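Local coordinates for protein 6-phosphogluconate dehydrogenase NAD-binding (Dyadobacter fermentans, PDB 4GBJ) that probably acts as an NAD(P)-dependent oxidoreductase of the 6-phosphogluconate and 3-hydroxyisobutyrate dehydrogenase type, with a Rossmann-fold domain followed by a helical domain, at residues Thr50-Glu53 with Asp57-Thr60; Ile64-Leu69 with Lys150-Asn155; Ala73-Leu78 with Arg105-Val110; Phe179-Ser184 with Leu280-Leu285; Ala191-Glu196 with Asp291-Thr296. All coordinates share one frame; numbering follows the deposited sequence.

Contact 1: Thr50-Glu53 with Asp57-Thr60; sequences TVVE and DAIT
At the outer edge of the Rossmann-type sheet, where strand 50-51 gives way to the loop leading to strand 64-67, Val52 packs against Asp57 and Ala58. The backbones approach to 6.3 Å between Val52 CA and Ala58 CA, and the side chain of Val52 meets Asp57 with CB and CG1, and Ala58 with CG2. CG2 does the closer work, lying 3.7 Å from Ala58 CB. Val52 and Asp57 cross obliquely, with Val52 CB 4.0 Å from Asp57 CB. The CG1 branch, beside the backbone N (chi1 -67°) and anti to the carbonyl carbon, adds a touch on the same methylene, Val52 CG1 lying 4.1 Å from Asp57 CB. Val52 and Ala58 both touch Val32 of strand 31-34, and Ala58 also touches Ala9 and Leu11 of strand 8-11. An alanine in place of Val52 would probably open a gap beside the Ala58 methyl and remove the CG1 contact with Asp57, leaving only the approach of the two CB atoms. Between these two segments the cohesion is therefore apolar, from small aliphatic groups, and Asp57 takes part in it through its CB.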
# COMPACT_ATOMS: atom_id res chain seq x y z
N THR B 50 30.62 -1.66 -28.35
CA THR B 50 31.30 -2.79 -29.00
C THR B 50 30.68 -4.09 -28.39
O THR B 50 30.24 -4.07 -27.25
CB THR B 50 32.82 -2.67 -28.83
OG1 THR B 50 33.11 -2.25 -27.50
CG2 THR B 50 33.42 -1.68 -29.81
N VAL B 51 30.62 -5.17 -29.18
CA VAL B 51 30.03 -6.44 -28.76
C VAL B 51 31.10 -7.51 -28.74
O VAL B 51 32.00 -7.48 -29.58
CB VAL B 51 28.87 -6.82 -29.73
CG1 VAL B 51 28.41 -8.26 -29.55
CG2 VAL B 51 27.69 -5.88 -29.54
N VAL B 52 30.99 -8.48 -27.81
CA VAL B 52 31.91 -9.63 -27.75
C VAL B 52 31.08 -10.91 -27.71
O VAL B 52 29.93 -10.90 -27.30
CB VAL B 52 32.94 -9.58 -26.60
CG1 VAL B 52 33.94 -8.44 -26.80
CG2 VAL B 52 32.29 -9.49 -25.23
N GLU B 53 31.68 -12.01 -28.15
CA GLU B 53 31.05 -13.33 -28.23
C GLU B 53 30.99 -14.02 -26.86
O GLU B 53 30.02 -14.73 -26.60
CB GLU B 53 31.81 -14.21 -29.24
CG GLU B 53 31.05 -15.45 -29.67
CD GLU B 53 31.70 -16.15 -30.84
OE1 GLU B 53 32.94 -16.32 -30.81
OE2 GLU B 53 30.98 -16.53 -31.79
N ASP B 57 35.71 -11.82 -22.43
CA ASP B 57 36.38 -10.93 -23.38
C ASP B 57 35.98 -9.46 -23.18
O ASP B 57 36.67 -8.57 -23.66
CB ASP B 57 36.06 -11.36 -24.82
CG ASP B 57 36.48 -12.77 -25.21
OD1 ASP B 57 37.48 -13.29 -24.64
OD2 ASP B 57 35.85 -13.34 -26.15
N ALA B 58 34.86 -9.21 -22.47
CA ALA B 58 34.33 -7.88 -22.17
C ALA B 58 35.02 -7.25 -20.93
O ALA B 58 35.01 -6.03 -20.79
CB ALA B 58 32.83 -7.99 -21.90
N ILE B 59 35.60 -8.08 -20.06
CA ILE B 59 36.19 -7.65 -18.78
C ILE B 59 37.57 -7.07 -18.93
O ILE B 59 38.40 -7.64 -19.61
CB ILE B 59 36.23 -8.83 -17.75
CG1 ILE B 59 34.84 -9.44 -17.55
CG2 ILE B 59 36.79 -8.36 -16.41
CD1 ILE B 59 33.83 -8.52 -16.96
N THR B 60 37.82 -5.95 -18.25
CA THR B 60 39.11 -5.28 -18.18
C THR B 60 39.63 -5.41 -16.75
O THR B 60 38.95 -4.93 -15.84
CB THR B 60 38.98 -3.78 -18.57
OG1 THR B 60 38.54 -3.67 -19.92
CG2 THR B 60 40.31 -3.02 -18.44

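Contact 2: Ile64-Leu69 with Lys150-Asn155; sequences IVFSVL and KPIVEN. With NA (sodium ion), chain E.
Ile152 and Phe66 carry this buried contact, in which helix 143-153 packs through its C-terminal part on strand 64-67, a central parallel strand of the Rossmann-type sheet. Ile152 sends its two branches to different residues of the strand. Its longer branch meets Ile64 tip to tip, the methyls Ile64 CD1 and Ile152 CD1 lying 3.7 Å apart. The shorter one, CG2, stands anti to the backbone N and approaches the far end of the Phe66 ring obliquely, with Ile152 CG2 3.9 Å from Phe66 CZ. Val153 reaches the same end of the ring at its edge, in the ring plane, and places CG1 3.7 Å from Phe66 CE1. The outer carbons of the Phe66 ring are thus touched by methyls of two successive residues, whose side chains it meets at a slant. Ile8 of strand 8-11 touches both Phe66 and Ile152, which joins the contact to the neighbouring strand. A serine at Phe66 would probably leave a gap between strand and helix and deprive Ile152 CG2 and Val153 CG1 of their aromatic partner. Past the packed turn the chain becomes polar. Ile152 O accepts from both Asn155 N and Asn155 ND2, which reach it from the same face of its carbonyl plane. A sodium ion sits 2.2 Å from Glu154 O, with two waters and Val157 O as further ligands.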
# COMPACT_ATOMS: atom_id res chain seq x y z
N ILE B 64 35.29 -1.64 -14.69
CA ILE B 64 33.93 -1.69 -14.17
C ILE B 64 33.11 -2.65 -15.01
O ILE B 64 33.18 -2.61 -16.23
CB ILE B 64 33.27 -0.28 -14.20
CG1 ILE B 64 33.98 0.68 -13.22
CG2 ILE B 64 31.77 -0.35 -13.87
CD1 ILE B 64 33.90 2.13 -13.65
N VAL B 65 32.31 -3.50 -14.37
CA VAL B 65 31.42 -4.38 -15.12
C VAL B 65 30.02 -4.26 -14.49
O VAL B 65 29.89 -4.32 -13.29
CB VAL B 65 31.89 -5.86 -15.21
CG1 VAL B 65 32.19 -6.45 -13.82
CG2 VAL B 65 30.82 -6.70 -15.93
N PHE B 66 29.02 -4.01 -15.29
CA PHE B 66 27.63 -4.01 -14.85
C PHE B 66 27.02 -5.32 -15.27
O PHE B 66 27.33 -5.77 -16.36
CB PHE B 66 26.82 -2.87 -15.48
CG PHE B 66 27.04 -1.50 -14.87
CD1 PHE B 66 26.06 -0.92 -14.09
CD2 PHE B 66 28.22 -0.80 -15.08
CE1 PHE B 66 26.26 0.32 -13.50
CE2 PHE B 66 28.41 0.45 -14.50
CZ PHE B 66 27.44 0.99 -13.70
N SER B 67 26.12 -5.91 -14.46
CA SER B 67 25.36 -7.07 -14.89
C SER B 67 23.91 -6.92 -14.52
O SER B 67 23.56 -6.37 -13.46
CB SER B 67 25.92 -8.37 -14.32
OG SER B 67 25.72 -8.48 -12.92
N VAL B 68 23.04 -7.40 -15.39
CA VAL B 68 21.61 -7.40 -15.08
C VAL B 68 21.09 -8.64 -15.74
O VAL B 68 21.14 -8.78 -16.98
CB VAL B 68 20.87 -6.10 -15.43
CG1 VAL B 68 20.94 -5.76 -16.89
CG2 VAL B 68 19.42 -6.17 -14.97
N LEU B 69 20.78 -9.64 -14.90
CA LEU B 69 20.37 -10.96 -15.33
C LEU B 69 19.11 -11.39 -14.60
O LEU B 69 18.66 -10.70 -13.69
CB LEU B 69 21.53 -11.93 -15.11
CG LEU B 69 22.83 -11.54 -15.85
CD1 LEU B 69 24.00 -12.33 -15.34
CD2 LEU B 69 22.73 -11.78 -17.35
N LYS B 150 28.86 5.55 -8.41
CA LYS B 150 27.70 6.41 -8.16
C LYS B 150 27.50 7.43 -9.27
O LYS B 150 26.37 7.60 -9.71
CB LYS B 150 27.78 7.13 -6.81
CG LYS B 150 26.58 8.04 -6.57
CD LYS B 150 26.41 8.39 -5.12
CE LYS B 150 25.32 9.43 -4.92
NZ LYS B 150 25.28 9.91 -3.51
N PRO B 151 28.55 8.10 -9.77
CA PRO B 151 28.34 9.08 -10.86
C PRO B 151 27.85 8.42 -12.16
O PRO B 151 27.18 9.08 -12.94
CB PRO B 151 29.71 9.72 -11.05
CG PRO B 151 30.57 9.24 -9.94
CD PRO B 151 29.98 8.01 -9.40
N ILE B 152 28.16 7.12 -12.37
CA ILE B 152 27.68 6.44 -13.57
C ILE B 152 26.16 6.15 -13.44
O ILE B 152 25.42 6.45 -14.35
CB ILE B 152 28.47 5.14 -13.85
CG1 ILE B 152 30.02 5.41 -13.94
CG2 ILE B 152 27.98 4.52 -15.19
CD1 ILE B 152 30.85 4.17 -13.81
N VAL B 153 25.73 5.57 -12.33
CA VAL B 153 24.32 5.16 -12.17
C VAL B 153 23.37 6.36 -12.05
O VAL B 153 22.21 6.20 -12.41
CB VAL B 153 24.09 4.14 -11.05
CG1 VAL B 153 25.08 2.99 -11.21
CG2 VAL B 153 24.18 4.74 -9.66
N GLU B 154 23.86 7.55 -11.63
CA GLU B 154 23.05 8.78 -11.57
C GLU B 154 22.46 9.13 -12.93
O GLU B 154 21.49 9.85 -12.99
CB GLU B 154 23.88 9.97 -11.05
CG GLU B 154 23.98 9.99 -9.54
CD GLU B 154 24.90 11.00 -8.89
OE1 GLU B 154 25.84 11.50 -9.55
OE2 GLU B 154 24.66 11.30 -7.70
N ASN B 155 23.07 8.66 -14.01
CA ASN B 155 22.60 8.94 -15.35
C ASN B 155 21.29 8.26 -15.68
O ASN B 155 20.55 8.82 -16.46
CB ASN B 155 23.65 8.54 -16.38
CG ASN B 155 24.85 9.45 -16.31
OD1 ASN B 155 24.77 10.62 -16.68
ND2 ASN B 155 25.96 8.98 -15.77
NA NA E . 19.81 11.15 -12.30
O HOH W 1 20.50 10.93 -9.94
O HOH W 2 21.68 13.09 -12.18

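Contact 3: Ala73-Leu78 with Arg105-Val110; sequences AAVEEL and RQLAQV
Val75 and Leu107 form the tight side of a contact between two helices, 72-78 and 101-113, of the Rossmann-type domain. Val75 CG1 lies 3.5 Å from Leu107 CD1, a close methyl pair in which the two side chains slant across one another. The valine branch that does this stands anti to its own nitrogen (chi1 180°) and extends toward the second helix, while Leu107 sends its other methyl, CD2, toward Glu76, at 4.5 Å from Glu76 CG. Both residues are buried, Val75 also touching Ser97 and Leu107 touching Tyr118 of strand 117-124. The short segments 73-78 and 105-110 run 13° from parallel with their axes 11.4 Å apart, and the side chains of Val75 and Leu107 meet between them. On the solvent side the contact is loose: Glu76 and Gln106, both exposed, come no nearer than 4.4 Å, between Glu76 OE2 and Gln106 OE1. The neighbouring Arg105 forms a salt bridge with Asp166 and a hydrogen bond to Asn198 of the second subunit. Between the two segments, then, cohesion comes from one methyl pair and the flanking aliphatic parts, and the polar ends on the solvent side add little direct attraction.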
# COMPACT_ATOMS: atom_id res chain seq x y z
N ALA B 73 20.86 -18.03 -10.29
CA ALA B 73 21.66 -19.00 -11.04
C ALA B 73 22.34 -18.35 -12.25
O ALA B 73 23.47 -18.71 -12.55
CB ALA B 73 20.82 -20.19 -11.49
N ALA B 74 21.68 -17.41 -12.95
CA ALA B 74 22.30 -16.73 -14.08
C ALA B 74 23.55 -15.92 -13.63
O ALA B 74 24.56 -15.92 -14.32
CB ALA B 74 21.30 -15.82 -14.78
N VAL B 75 23.50 -15.29 -12.45
CA VAL B 75 24.63 -14.47 -11.97
C VAL B 75 25.78 -15.37 -11.55
O VAL B 75 26.95 -15.10 -11.86
CB VAL B 75 24.21 -13.50 -10.84
CG1 VAL B 75 25.39 -12.68 -10.36
CG2 VAL B 75 23.09 -12.57 -11.31
N GLU B 76 25.47 -16.45 -10.84
CA GLU B 76 26.50 -17.40 -10.39
C GLU B 76 27.18 -18.11 -11.56
O GLU B 76 28.38 -18.35 -11.49
CB GLU B 76 25.91 -18.44 -9.46
CG GLU B 76 25.50 -17.86 -8.11
CD GLU B 76 24.71 -18.85 -7.27
OE1 GLU B 76 24.82 -20.07 -7.53
OE2 GLU B 76 23.98 -18.41 -6.36
N GLU B 77 26.41 -18.46 -12.61
CA GLU B 77 26.95 -19.15 -13.81
C GLU B 77 27.93 -18.25 -14.54
O GLU B 77 28.92 -18.70 -15.09
CB GLU B 77 25.79 -19.56 -14.75
CG GLU B 77 26.14 -19.87 -16.21
CD GLU B 77 24.94 -20.19 -17.08
OE1 GLU B 77 23.82 -19.74 -16.76
OE2 GLU B 77 25.13 -20.86 -18.13
N LEU B 78 27.60 -16.97 -14.61
CA LEU B 78 28.44 -16.03 -15.32
C LEU B 78 29.64 -15.60 -14.49
O LEU B 78 30.74 -15.54 -15.01
CB LEU B 78 27.60 -14.81 -15.68
CG LEU B 78 28.25 -13.84 -16.63
CD1 LEU B 78 28.67 -14.55 -17.91
CD2 LEU B 78 27.33 -12.68 -16.91
N ARG B 105 26.25 -11.79 -1.01
CA ARG B 105 27.31 -11.89 -0.01
C ARG B 105 28.31 -12.98 -0.39
O ARG B 105 29.49 -12.79 -0.21
CB ARG B 105 26.72 -12.17 1.37
CG ARG B 105 25.87 -11.02 1.93
CD ARG B 105 25.00 -11.53 3.10
NE ARG B 105 24.20 -10.45 3.67
CZ ARG B 105 23.02 -10.59 4.27
NH1 ARG B 105 22.47 -11.80 4.42
NH2 ARG B 105 22.38 -9.53 4.75
N GLN B 106 27.83 -14.11 -0.96
CA GLN B 106 28.70 -15.21 -1.40
C GLN B 106 29.58 -14.77 -2.53
O GLN B 106 30.78 -14.93 -2.45
CB GLN B 106 27.87 -16.41 -1.86
CG GLN B 106 27.26 -17.24 -0.76
CD GLN B 106 26.33 -18.30 -1.33
OE1 GLN B 106 26.11 -18.39 -2.55
NE2 GLN B 106 25.77 -19.14 -0.45
N LEU B 107 28.98 -14.15 -3.58
CA LEU B 107 29.74 -13.64 -4.72
C LEU B 107 30.70 -12.54 -4.31
O LEU B 107 31.84 -12.52 -4.80
CB LEU B 107 28.81 -13.14 -5.82
CG LEU B 107 28.02 -14.24 -6.53
CD1 LEU B 107 26.88 -13.65 -7.29
CD2 LEU B 107 28.93 -15.08 -7.45
N ALA B 108 30.27 -11.64 -3.40
CA ALA B 108 31.15 -10.54 -2.92
C ALA B 108 32.37 -11.06 -2.27
O ALA B 108 33.47 -10.48 -2.40
CB ALA B 108 30.40 -9.64 -1.94
N GLN B 109 32.21 -12.18 -1.57
CA GLN B 109 33.34 -12.83 -0.90
C GLN B 109 34.36 -13.29 -1.99
O GLN B 109 35.54 -12.98 -1.88
CB GLN B 109 32.83 -14.00 -0.00
CG GLN B 109 33.48 -14.00 1.39
CD GLN B 109 34.98 -14.32 1.35
OE1 GLN B 109 35.38 -15.48 1.14
NE2 GLN B 109 35.84 -13.32 1.61
N VAL B 110 33.89 -13.89 -3.08
CA VAL B 110 34.75 -14.39 -4.15
C VAL B 110 35.47 -13.22 -4.84
O VAL B 110 36.65 -13.34 -5.16
CB VAL B 110 33.97 -15.27 -5.18
CG1 VAL B 110 34.87 -15.70 -6.35
CG2 VAL B 110 33.36 -16.49 -4.49

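Contact 4: Phe179-Ser184 with Leu280-Leu285; sequences FMIACS and LDWGAL
The indole of Trp282 projects like a blade toward helix 169-197 and is met there by Ile181, a bump on the helix surface, and by Ala182, the low place beside it. Ile181 crosses the tryptophan at about a right angle and brings its CG2 methyl obliquely to the six-membered ring, 3.5 Å from Trp282 CH2 and equally far from Trp282 CZ2. The next corner of the ring reaches the alanine, with Ala182 CB 4.1 Å from Trp282 CZ3. Leu285 approaches the same low place beside the indole: Leu285 CD2 lies 4.2 Å from Ala182 CB, and Leu285 CD1 stands 4.0 Å from Ala182 O. In this all-helical domain, of the 3-hydroxyisobutyrate dehydrogenase type, the contact joins the long helix 169-197 to the 3-10 segment that begins at Trp282, ahead of helix 288-292. Helices 217-228 and 260-274 add neighbours, Tyr222 on Ile181 and Ile265 on Ala182, while the ring of Phe236 meets Trp282 edge-to-face. Trp282 is directed at the helix with CG placed between its own backbone N and carbonyl carbon (chi1 80°). Just before it, Asp281 forms an Asx turn, its OD2 accepting from Gly283 N at 3.0 Å from above the carboxylate plane. The side chain of Ile181 lies about 6 Å from that of Lys174, the predicted active-site residue.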
# COMPACT_ATOMS: atom_id res chain seq x y z
N PHE B 179 7.94 -7.30 -2.05
CA PHE B 179 7.01 -7.89 -1.08
C PHE B 179 5.87 -6.93 -0.81
O PHE B 179 4.73 -7.35 -0.82
CB PHE B 179 7.73 -8.28 0.22
CG PHE B 179 6.88 -8.33 1.46
CD1 PHE B 179 6.01 -9.40 1.67
CD2 PHE B 179 6.93 -7.32 2.40
CE1 PHE B 179 5.25 -9.45 2.83
CE2 PHE B 179 6.14 -7.35 3.53
CZ PHE B 179 5.31 -8.41 3.75
N MSE B 180 6.16 -5.63 -0.65
CA MSE B 180 5.12 -4.64 -0.37
C MSE B 180 4.25 -4.42 -1.59
O MSE B 180 3.05 -4.23 -1.46
CB MSE B 180 5.68 -3.33 0.12
CG MSE B 180 6.14 -3.45 1.54
SE MSE B 180 6.91 -1.86 2.36
CE MSE B 180 5.43 -0.63 2.25
N ILE B 181 4.84 -4.54 -2.80
CA ILE B 181 4.04 -4.41 -4.02
C ILE B 181 3.03 -5.56 -4.07
O ILE B 181 1.86 -5.33 -4.33
CB ILE B 181 4.88 -4.33 -5.28
CG1 ILE B 181 5.71 -3.01 -5.31
CG2 ILE B 181 3.96 -4.44 -6.56
CD1 ILE B 181 6.87 -3.06 -6.37
N ALA B 182 3.49 -6.79 -3.80
CA ALA B 182 2.68 -8.02 -3.80
C ALA B 182 1.58 -7.93 -2.73
O ALA B 182 0.43 -8.33 -3.01
CB ALA B 182 3.54 -9.25 -3.58
N CYS B 183 1.90 -7.40 -1.55
CA CYS B 183 0.87 -7.16 -0.51
C CYS B 183 -0.18 -6.16 -0.99
O CYS B 183 -1.35 -6.31 -0.66
CB CYS B 183 1.50 -6.67 0.78
SG CYS B 183 2.49 -7.89 1.64
N SER B 184 0.23 -5.14 -1.72
CA SER B 184 -0.70 -4.11 -2.23
C SER B 184 -1.65 -4.74 -3.19
O SER B 184 -2.84 -4.47 -3.14
CB SER B 184 0.09 -2.97 -2.87
OG SER B 184 0.98 -2.47 -1.88
N LEU B 280 -0.03 -15.31 -17.36
CA LEU B 280 -0.56 -14.00 -17.03
C LEU B 280 0.51 -13.15 -16.36
O LEU B 280 1.53 -13.67 -16.00
CB LEU B 280 -1.76 -14.16 -16.09
CG LEU B 280 -2.95 -15.00 -16.66
CD1 LEU B 280 -4.11 -15.00 -15.68
CD2 LEU B 280 -3.44 -14.46 -17.99
N ASP B 281 0.25 -11.85 -16.17
CA ASP B 281 1.12 -10.99 -15.41
C ASP B 281 1.12 -11.43 -13.93
O ASP B 281 0.11 -11.92 -13.43
CB ASP B 281 0.64 -9.53 -15.53
CG ASP B 281 1.59 -8.56 -14.93
OD1 ASP B 281 2.71 -8.41 -15.50
OD2 ASP B 281 1.25 -8.01 -13.84
N TRP B 282 2.20 -11.12 -13.22
CA TRP B 282 2.32 -11.47 -11.80
C TRP B 282 1.24 -10.80 -10.96
O TRP B 282 0.89 -11.35 -9.94
CB TRP B 282 3.71 -11.15 -11.26
CG TRP B 282 3.92 -9.71 -10.91
CD1 TRP B 282 3.86 -8.64 -11.76
CD2 TRP B 282 4.40 -9.21 -9.66
NE1 TRP B 282 4.21 -7.50 -11.09
CE2 TRP B 282 4.56 -7.82 -9.81
CE3 TRP B 282 4.69 -9.80 -8.43
CZ2 TRP B 282 5.01 -7.00 -8.76
CZ3 TRP B 282 5.09 -8.99 -7.37
CH2 TRP B 282 5.20 -7.59 -7.54
N GLY B 283 0.65 -9.70 -11.44
CA GLY B 283 -0.50 -9.06 -10.81
C GLY B 283 -1.68 -9.99 -10.62
O GLY B 283 -2.53 -9.76 -9.75
N ALA B 284 -1.76 -11.07 -11.44
CA ALA B 284 -2.86 -12.04 -11.34
C ALA B 284 -2.87 -12.78 -10.02
O ALA B 284 -3.81 -13.50 -9.78
CB ALA B 284 -2.80 -13.02 -12.50
N LEU B 285 -1.90 -12.56 -9.11
CA LEU B 285 -1.99 -13.16 -7.77
C LEU B 285 -3.32 -12.67 -7.13
O LEU B 285 -3.93 -13.39 -6.31
CB LEU B 285 -0.77 -12.80 -6.89
CG LEU B 285 -0.70 -11.34 -6.38
CD1 LEU B 285 -1.44 -11.16 -5.07
CD2 LEU B 285 0.74 -10.89 -6.24

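Contact 5: Ala191-Glu196 with Asp291-Thr296; sequences AFTMAE and DDAGLT
The backbones come nearest at Thr193 and Ala293, whose CA atoms are 7.4 Å apart where the chain leaves helix 288-292 through a Schellman motif and passes along helix 169-197. Gly294, with positive phi (71°), is the C-prime residue of that motif; Leu295 N bonds back to Ser290 O, and Gly294 N to Asp291 O. Thr193 meets the end of the helix with its methyl: Thr193 CG2 lies 3.5 Å from Ala293 CB, closer than usual for two carbons. The same methyl touches Leu295, with Thr193 CG2 4.0 Å from Leu295 CD1, the two side chains sliding past each other in opposite directions. With OG1 of the threonine beside the backbone N (chi1 -62°), CG2 falls anti to that N and presents carbon to the turn, while OG1 bonds to Gly189 O of its own helix and to Arg202 of helix 202-211. Glu196, its chain fully extended, comes at Leu295 from the opposite direction, and Leu295 CD1 sits 3.4 Å from Glu196 OE1. That oxygen is engaged in a salt bridge with Arg202, so the leucine methyl lies against a carboxylate whose charge is probably offset. The contact sets the residues after helix 288-292 against the end of helix 169-197, beside helix 202-211, whose Ile205 packs on Phe192 and Ala195, while the second subunit approaches with its Ala257 on Ala293 and its Ala176 on Met194.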
# COMPACT_ATOMS: atom_id res chain seq x y z
N ALA B 191 -10.11 -6.48 -0.96
CA ALA B 191 -11.00 -5.33 -0.77
C ALA B 191 -11.92 -5.15 -1.94
O ALA B 191 -13.13 -4.98 -1.72
CB ALA B 191 -10.19 -4.06 -0.53
N PHE B 192 -11.41 -5.27 -3.19
CA PHE B 192 -12.26 -5.06 -4.38
C PHE B 192 -13.23 -6.17 -4.60
O PHE B 192 -14.35 -5.89 -5.04
CB PHE B 192 -11.45 -4.84 -5.64
CG PHE B 192 -10.52 -3.63 -5.74
CD1 PHE B 192 -10.40 -2.72 -4.69
CD2 PHE B 192 -9.75 -3.43 -6.88
CE1 PHE B 192 -9.51 -1.65 -4.77
CE2 PHE B 192 -8.87 -2.34 -6.97
CZ PHE B 192 -8.73 -1.48 -5.89
N THR B 193 -12.89 -7.41 -4.18
CA THR B 193 -13.80 -8.57 -4.21
C THR B 193 -14.88 -8.41 -3.18
O THR B 193 -16.02 -8.71 -3.49
CB THR B 193 -13.00 -9.89 -4.04
OG1 THR B 193 -12.13 -9.96 -5.15
CG2 THR B 193 -13.89 -11.12 -4.02
N MSE B 194 -14.56 -7.95 -1.95
CA MSE B 194 -15.59 -7.71 -0.95
C MSE B 194 -16.62 -6.71 -1.49
O MSE B 194 -17.83 -6.85 -1.28
CB MSE B 194 -14.99 -7.16 0.39
CG MSE B 194 -16.10 -6.57 1.38
SE MSE B 194 -15.25 -6.09 3.08
CE MSE B 194 -14.35 -4.41 2.56
N ALA B 195 -16.11 -5.63 -2.11
CA ALA B 195 -16.97 -4.59 -2.68
C ALA B 195 -17.82 -5.19 -3.80
O ALA B 195 -19.06 -5.06 -3.80
CB ALA B 195 -16.11 -3.44 -3.20
N GLU B 196 -17.18 -5.96 -4.70
CA GLU B 196 -17.88 -6.57 -5.82
C GLU B 196 -19.03 -7.47 -5.37
O GLU B 196 -20.13 -7.39 -5.89
CB GLU B 196 -16.91 -7.35 -6.68
CG GLU B 196 -17.56 -8.00 -7.88
CD GLU B 196 -16.58 -8.79 -8.73
OE1 GLU B 196 -15.39 -8.89 -8.34
OE2 GLU B 196 -17.02 -9.32 -9.77
N ASP B 291 -11.33 -16.15 -6.81
CA ASP B 291 -11.50 -17.60 -6.71
C ASP B 291 -12.15 -18.03 -5.42
O ASP B 291 -13.11 -18.76 -5.43
CB ASP B 291 -10.16 -18.32 -6.81
CG ASP B 291 -9.42 -18.12 -8.07
OD1 ASP B 291 -10.08 -17.87 -9.12
OD2 ASP B 291 -8.17 -18.31 -8.07
N ASP B 292 -11.63 -17.56 -4.31
CA ASP B 292 -12.14 -17.90 -2.97
C ASP B 292 -13.51 -17.41 -2.71
O ASP B 292 -14.22 -18.03 -1.93
CB ASP B 292 -11.27 -17.34 -1.85
CG ASP B 292 -9.89 -17.92 -1.78
OD1 ASP B 292 -9.64 -18.92 -2.45
OD2 ASP B 292 -9.08 -17.41 -0.96
N ALA B 293 -13.91 -16.32 -3.34
CA ALA B 293 -15.25 -15.78 -3.21
C ALA B 293 -16.23 -16.32 -4.28
O ALA B 293 -17.31 -15.77 -4.41
CB ALA B 293 -15.20 -14.25 -3.26
N GLY B 294 -15.85 -17.36 -5.01
CA GLY B 294 -16.68 -18.04 -6.02
C GLY B 294 -16.95 -17.28 -7.30
O GLY B 294 -17.96 -17.53 -7.94
N LEU B 295 -16.09 -16.32 -7.66
CA LEU B 295 -16.31 -15.49 -8.86
C LEU B 295 -15.52 -15.93 -10.08
O LEU B 295 -15.47 -15.16 -11.05
CB LEU B 295 -15.94 -14.03 -8.57
CG LEU B 295 -16.77 -13.38 -7.49
CD1 LEU B 295 -16.23 -12.02 -7.17
CD2 LEU B 295 -18.24 -13.32 -7.92
N THR B 296 -14.94 -17.11 -10.09
CA THR B 296 -14.18 -17.57 -11.27
C THR B 296 -15.11 -17.72 -12.48
O THR B 296 -15.18 -16.81 -13.31
CB THR B 296 -13.43 -18.88 -10.98
OG1 THR B 296 -12.56 -18.67 -9.87
CG2 THR B 296 -12.59 -19.37 -12.18

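Contacts 1, 2 and 3 belong to the Rossmann-type domain, while contacts 4 and 5 share helix 169-197 on the opposite side of the chain's centre. Contacts 2 and 4 are fully buried and rest on aromatic rings met by aliphatic methyls; contacts 1, 3 and 5 are partly buried and place acidic or amide groups at their margins. Contact 1 meets contact 2 through Ile59 and Val65, and contact 2 meets contact 3 where Leu69 packs on Leu78, so the three are neighbours within their domain. Contacts 4 and 5, with centres about 16 Å apart, do not touch, yet both adjoin the second subunit. Only contact 2 includes a metal ligand.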